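Local coordinates for Lin1909 protein (Listeria innocua, PDB 3FIJ) that is of unknown function but belongs to the peptidase C26 family of class I glutamine amidotransferase-like proteins, binds manganese and may hydrolyse gamma-glutamyl-gamma-aminobutyrate, at residues P110-C115 with Q231-L236; I156-T161 with H168-L173. All blocks are in the same frame, centred on the assembly; numbering follows the deposited sequence.

Contact 1: residues P110-C115 with Q231-L236; sequences PIFAIC and QLFQAL
F112 of strand 111-114 meets L232, F233 and L236 of helix 231-236, whose axis runs roughly antiparallel to the strand (150° between N-to-C directions) at a closest approach of 9.1 Å; the backbones come nearest at F112 and L236. The F112 ring is the wedge of the contact. With CG swung anti to its backbone N (chi1 -178°), it leaves the strand toward the helix and ends among L232, F233 and L236. Its CE2 corner points at one face of the F233 ring, off centre toward the rim, with F112 CE2 3.7 Å from F233 CE2. This is a T-shaped pair: centroids lie 5.4 Å apart and the planes stand at 77°, F112 giving the edge and F233 the face. At the far end of the F112 ring, CZ lies 3.7 Å from L232 CB. At its root, CB is met by the L236 isopropyl group, with L236 CD2 at 3.6 Å. The other methyl, L236 CD1, reaches P110 CB at 4.0 Å, so one leucine bridges F112 and the residue just before the strand. I114, two residues on and on the same side of the strand, lays CG1 over a face of the F112 ring near its rim and brings its CD1 to within 3.8 Å of F233 CE2. Within the fold, the strand belongs to the parallel part of the central sheet, bonded through its backbone to L65 and L67 on one neighbour and to L213 on the other, and F233 also leans on A36 of helix 31-40. No hydrogen bond crosses the contact; helix and sheet are held together by close apolar contact and one aromatic edge-to-face pair, all among buried side chains.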
loop_
_atom_site.group_PDB
_atom_site.type_symbol
_atom_site.label_atom_id
_atom_site.label_comp_id
_atom_site.label_asym_id
_atom_site.label_seq_id
_atom_site.Cartn_x
_atom_site.Cartn_y
_atom_site.Cartn_z
ATOM N N PRO A 110 21.262 30.480 25.569
ATOM C CA PRO A 110 19.902 29.983 25.804
ATOM C C PRO A 110 19.578 28.657 25.110
ATOM O O PRO A 110 20.032 28.396 23.997
ATOM C CB PRO A 110 19.038 31.131 25.315
ATOM C CG PRO A 110 19.837 31.662 24.157
ATOM C CD PRO A 110 21.238 31.692 24.729
ATOM N N ILE A 111 18.780 27.838 25.787
ATOM C CA ILE A 111 18.380 26.518 25.306
ATOM C C ILE A 111 16.861 26.359 25.378
ATOM O O ILE A 111 16.263 26.603 26.421
ATOM C CB ILE A 111 18.987 25.406 26.196
ATOM C CG1 ILE A 111 20.510 25.523 26.204
ATOM C CG2 ILE A 111 18.494 24.015 25.740
ATOM C CD1 ILE A 111 21.191 24.615 27.229
ATOM N N PHE A 112 16.252 25.954 24.267
ATOM C CA PHE A 112 14.813 25.708 24.198
ATOM C C PHE A 112 14.674 24.252 23.732
ATOM O O PHE A 112 15.151 23.874 22.657
ATOM C CB PHE A 112 14.139 26.694 23.213
ATOM C CG PHE A 112 12.624 26.553 23.119
ATOM C CD1 PHE A 112 11.868 26.128 24.214
ATOM C CD2 PHE A 112 11.959 26.853 21.932
ATOM C CE1 PHE A 112 10.463 26.000 24.126
ATOM C CE2 PHE A 112 10.559 26.731 21.839
ATOM C CZ PHE A 112 9.814 26.301 22.941
ATOM N N ALA A 113 14.038 23.430 24.559
ATOM C CA ALA A 113 13.860 22.021 24.236
ATOM C C ALA A 113 12.388 21.660 24.047
ATOM O O ALA A 113 11.525 22.082 24.818
ATOM C CB ALA A 113 14.466 21.166 25.335
ATOM N N ILE A 114 12.116 20.860 23.020
ATOM C CA ILE A 114 10.762 20.439 22.707
ATOM C C ILE A 114 10.586 18.912 22.696
ATOM O O ILE A 114 11.402 18.185 22.116
ATOM C CB ILE A 114 10.330 21.033 21.332
ATOM C CG1 ILE A 114 10.092 22.547 21.479
ATOM C CG2 ILE A 114 9.089 20.323 20.810
ATOM C CD1 ILE A 114 9.831 23.283 20.162
ATOM N N CYS A 115 9.510 18.443 23.332
ATOM C CA CYS A 115 9.174 17.019 23.408
ATOM C C CYS A 115 10.390 16.219 23.865
ATOM O O CYS A 115 10.858 16.379 24.984
ATOM C CB CYS A 115 8.690 16.516 22.037
ATOM S SG CYS A 115 7.775 14.957 22.101
ATOM N N GLN A 231 5.333 32.972 20.678
ATOM C CA GLN A 231 6.088 33.697 21.699
ATOM C C GLN A 231 7.212 32.846 22.288
ATOM O O GLN A 231 8.275 33.362 22.655
ATOM C CB GLN A 231 5.165 34.141 22.829
ATOM C CG GLN A 231 4.244 35.290 22.492
ATOM C CD GLN A 231 3.477 35.753 23.715
ATOM O OE1 GLN A 231 4.073 36.098 24.748
ATOM N NE2 GLN A 231 2.150 35.755 23.615
ATOM N N LEU A 232 6.978 31.542 22.389
ATOM C CA LEU A 232 7.997 30.657 22.933
ATOM C C LEU A 232 9.259 30.747 22.095
ATOM O O LEU A 232 10.355 30.936 22.622
ATOM C CB LEU A 232 7.479 29.216 22.978
ATOM C CG LEU A 232 6.694 28.844 24.244
ATOM C CD1 LEU A 232 5.668 29.932 24.559
ATOM C CD2 LEU A 232 6.029 27.493 24.066
ATOM N N PHE A 233 9.114 30.626 20.783
ATOM C CA PHE A 233 10.286 30.706 19.923
ATOM C C PHE A 233 10.859 32.123 19.927
ATOM O O PHE A 233 12.075 32.313 19.793
ATOM C CB PHE A 233 9.944 30.285 18.497
ATOM C CG PHE A 233 9.442 28.876 18.382
ATOM C CD1 PHE A 233 8.079 28.603 18.407
ATOM C CD2 PHE A 233 10.339 27.813 18.264
ATOM C CE1 PHE A 233 7.614 27.300 18.319
ATOM C CE2 PHE A 233 9.882 26.503 18.176
ATOM C CZ PHE A 233 8.514 26.248 18.204
ATOM N N GLN A 234 9.983 33.116 20.086
ATOM C CA GLN A 234 10.407 34.514 20.113
ATOM C C GLN A 234 11.328 34.720 21.306
ATOM O O GLN A 234 12.385 35.349 21.188
ATOM C CB GLN A 234 9.197 35.446 20.230
ATOM C CG GLN A 234 9.550 36.928 20.140
ATOM C CD GLN A 234 10.223 37.289 18.823
ATOM O OE1 GLN A 234 9.621 37.178 17.750
ATOM N NE2 GLN A 234 11.476 37.719 18.899
ATOM N N ALA A 235 10.924 34.174 22.451
ATOM C CA ALA A 235 11.713 34.285 23.677
ATOM C C ALA A 235 13.110 33.691 23.473
ATOM O O ALA A 235 14.110 34.291 23.857
ATOM C CB ALA A 235 10.997 33.579 24.819
ATOM N N LEU A 236 13.184 32.512 22.865
ATOM C CA LEU A 236 14.482 31.885 22.616
ATOM C C LEU A 236 15.373 32.811 21.791
ATOM O O LEU A 236 16.543 32.999 22.104
ATOM C CB LEU A 236 14.314 30.563 21.866
ATOM C CG LEU A 236 15.646 29.994 21.363
ATOM C CD1 LEU A 236 16.545 29.634 22.555
ATOM C CD2 LEU A 236 15.387 28.771 20.492
#

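Contact 2: residues I156-T161 with H168-L173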
loop_
_atom_site.group_PDB
_atom_site.type_symbol
_atom_site.label_atom_id
_atom_site.label_comp_id
_atom_site.label_asym_id
_atom_site.label_seq_id
_atom_site.Cartn_x
_atom_site.Cartn_y
_atom_site.Cartn_z
ATOM N N ILE A 156 -3.086 22.203 30.707
ATOM C CA ILE A 156 -1.999 22.238 31.673
ATOM C C ILE A 156 -2.094 23.366 32.684
ATOM O O ILE A 156 -2.476 24.486 32.350
ATOM C CB ILE A 156 -0.648 22.378 30.958
ATOM C CG1 ILE A 156 -0.665 23.631 30.069
ATOM C CG2 ILE A 156 -0.371 21.123 30.153
ATOM C CD1 ILE A 156 0.639 23.923 29.339
ATOM N N ASP A 157 -1.734 23.053 33.926
ATOM C CA ASP A 157 -1.728 24.024 35.013
ATOM C C ASP A 157 -0.341 24.650 34.951
ATOM O O ASP A 157 0.670 23.942 34.919
ATOM C CB ASP A 157 -1.926 23.318 36.352
ATOM C CG ASP A 157 -3.210 22.526 36.405
ATOM O OD1 ASP A 157 -4.295 23.140 36.426
ATOM O OD2 ASP A 157 -3.142 21.281 36.420
ATOM N N ILE A 158 -0.295 25.974 34.931
ATOM C CA ILE A 158 0.968 26.684 34.825
ATOM C C ILE A 158 1.380 27.366 36.116
ATOM O O ILE A 158 0.557 27.954 36.806
ATOM C CB ILE A 158 0.887 27.739 33.706
ATOM C CG1 ILE A 158 0.530 27.046 32.385
ATOM C CG2 ILE A 158 2.203 28.483 33.581
ATOM C CD1 ILE A 158 0.386 27.981 31.200
ATOM N N GLU A 159 2.664 27.272 36.440
ATOM C CA GLU A 159 3.213 27.906 37.632
ATOM C C GLU A 159 3.204 29.412 37.350
ATOM O O GLU A 159 3.978 29.884 36.531
ATOM C CB GLU A 159 4.643 27.403 37.856
ATOM C CG GLU A 159 5.356 28.034 39.025
ATOM C CD GLU A 159 4.538 27.953 40.292
ATOM O OE1 GLU A 159 4.087 26.831 40.623
ATOM O OE2 GLU A 159 4.349 29.005 40.946
ATOM N N PRO A 160 2.325 30.180 38.026
ATOM C CA PRO A 160 2.207 31.635 37.839
ATOM C C PRO A 160 3.500 32.437 37.915
ATOM O O PRO A 160 3.623 33.491 37.285
ATOM C CB PRO A 160 1.207 32.042 38.919
ATOM C CG PRO A 160 1.438 31.037 39.990
ATOM C CD PRO A 160 1.540 29.757 39.200
ATOM N N THR A 161 4.463 31.934 38.675
ATOM C CA THR A 161 5.750 32.603 38.837
ATOM C C THR A 161 6.766 32.161 37.790
ATOM O O THR A 161 7.891 32.655 37.775
ATOM C CB THR A 161 6.374 32.271 40.205
ATOM O OG1 THR A 161 6.343 30.847 40.392
ATOM C CG2 THR A 161 5.617 32.956 41.335
ATOM N N HIS A 168 2.147 31.869 28.542
ATOM C CA HIS A 168 0.935 31.061 28.533
ATOM C C HIS A 168 0.066 31.268 29.780
ATOM O O HIS A 168 0.573 31.349 30.898
ATOM C CB HIS A 168 1.273 29.562 28.419
ATOM C CG HIS A 168 1.810 29.141 27.082
ATOM N ND1 HIS A 168 1.588 29.858 25.927
ATOM C CD2 HIS A 168 2.513 28.045 26.714
ATOM C CE1 HIS A 168 2.135 29.221 24.904
ATOM N NE2 HIS A 168 2.702 28.117 25.354
ATOM N N PRO A 169 -1.260 31.365 29.596
ATOM C CA PRO A 169 -2.165 31.548 30.730
ATOM C C PRO A 169 -2.421 30.182 31.346
ATOM O O PRO A 169 -2.207 29.161 30.697
ATOM C CB PRO A 169 -3.416 32.122 30.081
ATOM C CG PRO A 169 -3.432 31.442 28.761
ATOM C CD PRO A 169 -1.984 31.538 28.322
ATOM N N ASN A 170 -2.873 30.159 32.594
ATOM C CA ASN A 170 -3.145 28.896 33.255
ATOM C C ASN A 170 -4.306 28.199 32.539
ATOM O O ASN A 170 -5.168 28.856 31.965
ATOM C CB ASN A 170 -3.493 29.145 34.720
ATOM C CG ASN A 170 -3.560 27.864 35.525
ATOM O OD1 ASN A 170 -2.685 26.999 35.409
ATOM N ND2 ASN A 170 -4.591 27.738 36.360
ATOM N N LYS A 171 -4.304 26.867 32.557
ATOM C CA LYS A 171 -5.353 26.076 31.918
ATOM C C LYS A 171 -5.324 26.087 30.383
ATOM O O LYS A 171 -6.282 25.676 29.736
ATOM C CB LYS A 171 -6.722 26.541 32.419
ATOM C CG LYS A 171 -6.924 26.355 33.917
ATOM C CD LYS A 171 -7.047 24.884 34.275
ATOM C CE LYS A 171 -7.171 24.677 35.778
ATOM N NZ LYS A 171 -7.163 23.220 36.113
ATOM N N LYS A 172 -4.224 26.560 29.811
ATOM C CA LYS A 172 -4.048 26.600 28.356
ATOM C C LYS A 172 -4.022 25.179 27.779
ATOM O O LYS A 172 -3.413 24.281 28.369
ATOM C CB LYS A 172 -2.721 27.294 28.032
ATOM C CG LYS A 172 -2.177 27.057 26.632
ATOM C CD LYS A 172 -2.828 27.958 25.615
ATOM C CE LYS A 172 -2.048 27.930 24.312
ATOM N NZ LYS A 172 -0.596 28.075 24.594
ATOM N N LEU A 173 -4.681 24.962 26.644
ATOM C CA LEU A 173 -4.660 23.635 26.036
ATOM C C LEU A 173 -3.462 23.519 25.109
ATOM O O LEU A 173 -3.228 24.371 24.260
ATOM C CB LEU A 173 -5.955 23.334 25.283
ATOM C CG LEU A 173 -6.980 22.515 26.092
ATOM C CD1 LEU A 173 -7.371 23.274 27.358
ATOM C CD2 LEU A 173 -8.211 22.239 25.248
HETATM O O HOH W 1 -5.924 20.627 37.674
HETATM O O HOH W 2 -3.562 25.098 38.348
HETATM O O HOH W 3 -1.600 27.107 38.269
#
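I158 overlaps the H168 side chain obliquely at H168 CB, with the alkyl part of K172 farther off; the exact place of the I158 CD1 methyl is uncertain. Beside this apolar patch the N170 carboxamide does the work of a backbone carbonyl: its OD1 takes the N-H of I158 at 2.6 Å, nearly straight (163°) and in the carbonyl plane. CG of N170 stands anti to the backbone N (chi1 -170°), which carries the amide across to strand 154-158; water 3 donates to I158 O and, weakly, to N170 OD1, linking the same two residues a second time. One step back, D157 and K171 run side by side and point the same way. Bent at chi2 (-70°), the lysine chain brings NZ to D157 OD1 at 2.9 Å, a salt bridge that meets the oxygen nearly along its C-O axis. Water 2 donates to the same D157 OD1, 2.8 Å away, on this partly exposed side. Between the backbones, I156 N bonds to K172 O at 3.1 Å, and K171 N returns a weak bond to I156 O. I156 CG1 lies 3.3 Å from K172 O, and the I156 side chain comes within about 4 Å of those of H154 and E201. H168 packs against E228 of helix 227-241, and L173 against Q76 of the second subunit. A type II turn from P169 to K172, with K171 at positive phi, leads the chain into strand 172-174, one of the two outermost strands within this chain. Strands 154-158 and 172-174, consecutive along the chain, thus form an antiparallel hairpin with a long connection at the edge of the mixed sheet, beside the manganese site to which H154 contributes.

How the contacts relate
Contacts 1 and 2 lie 16 Å apart between centres and meet directly: L232 CD1 of contact 1 packs against H168 NE2 of contact 2 at 3.6 Å, so helix 227-241 spans both. Along the chain, contact 2 is nested inside the loop closed by contact 1, and both reach one mixed sheet, contact 1 at its parallel middle and contact 2 at its antiparallel end. The manganese ion lies nearer contact 2, about 7 Å from the I156 side chain against about 11 Å from that of I114. C115, just after strand 111-114 and at the N-cap of helix 116-124, touches H218 and may be the nucleophile of a Cys-His-Glu triad, as in class I glutamine amidotransferases.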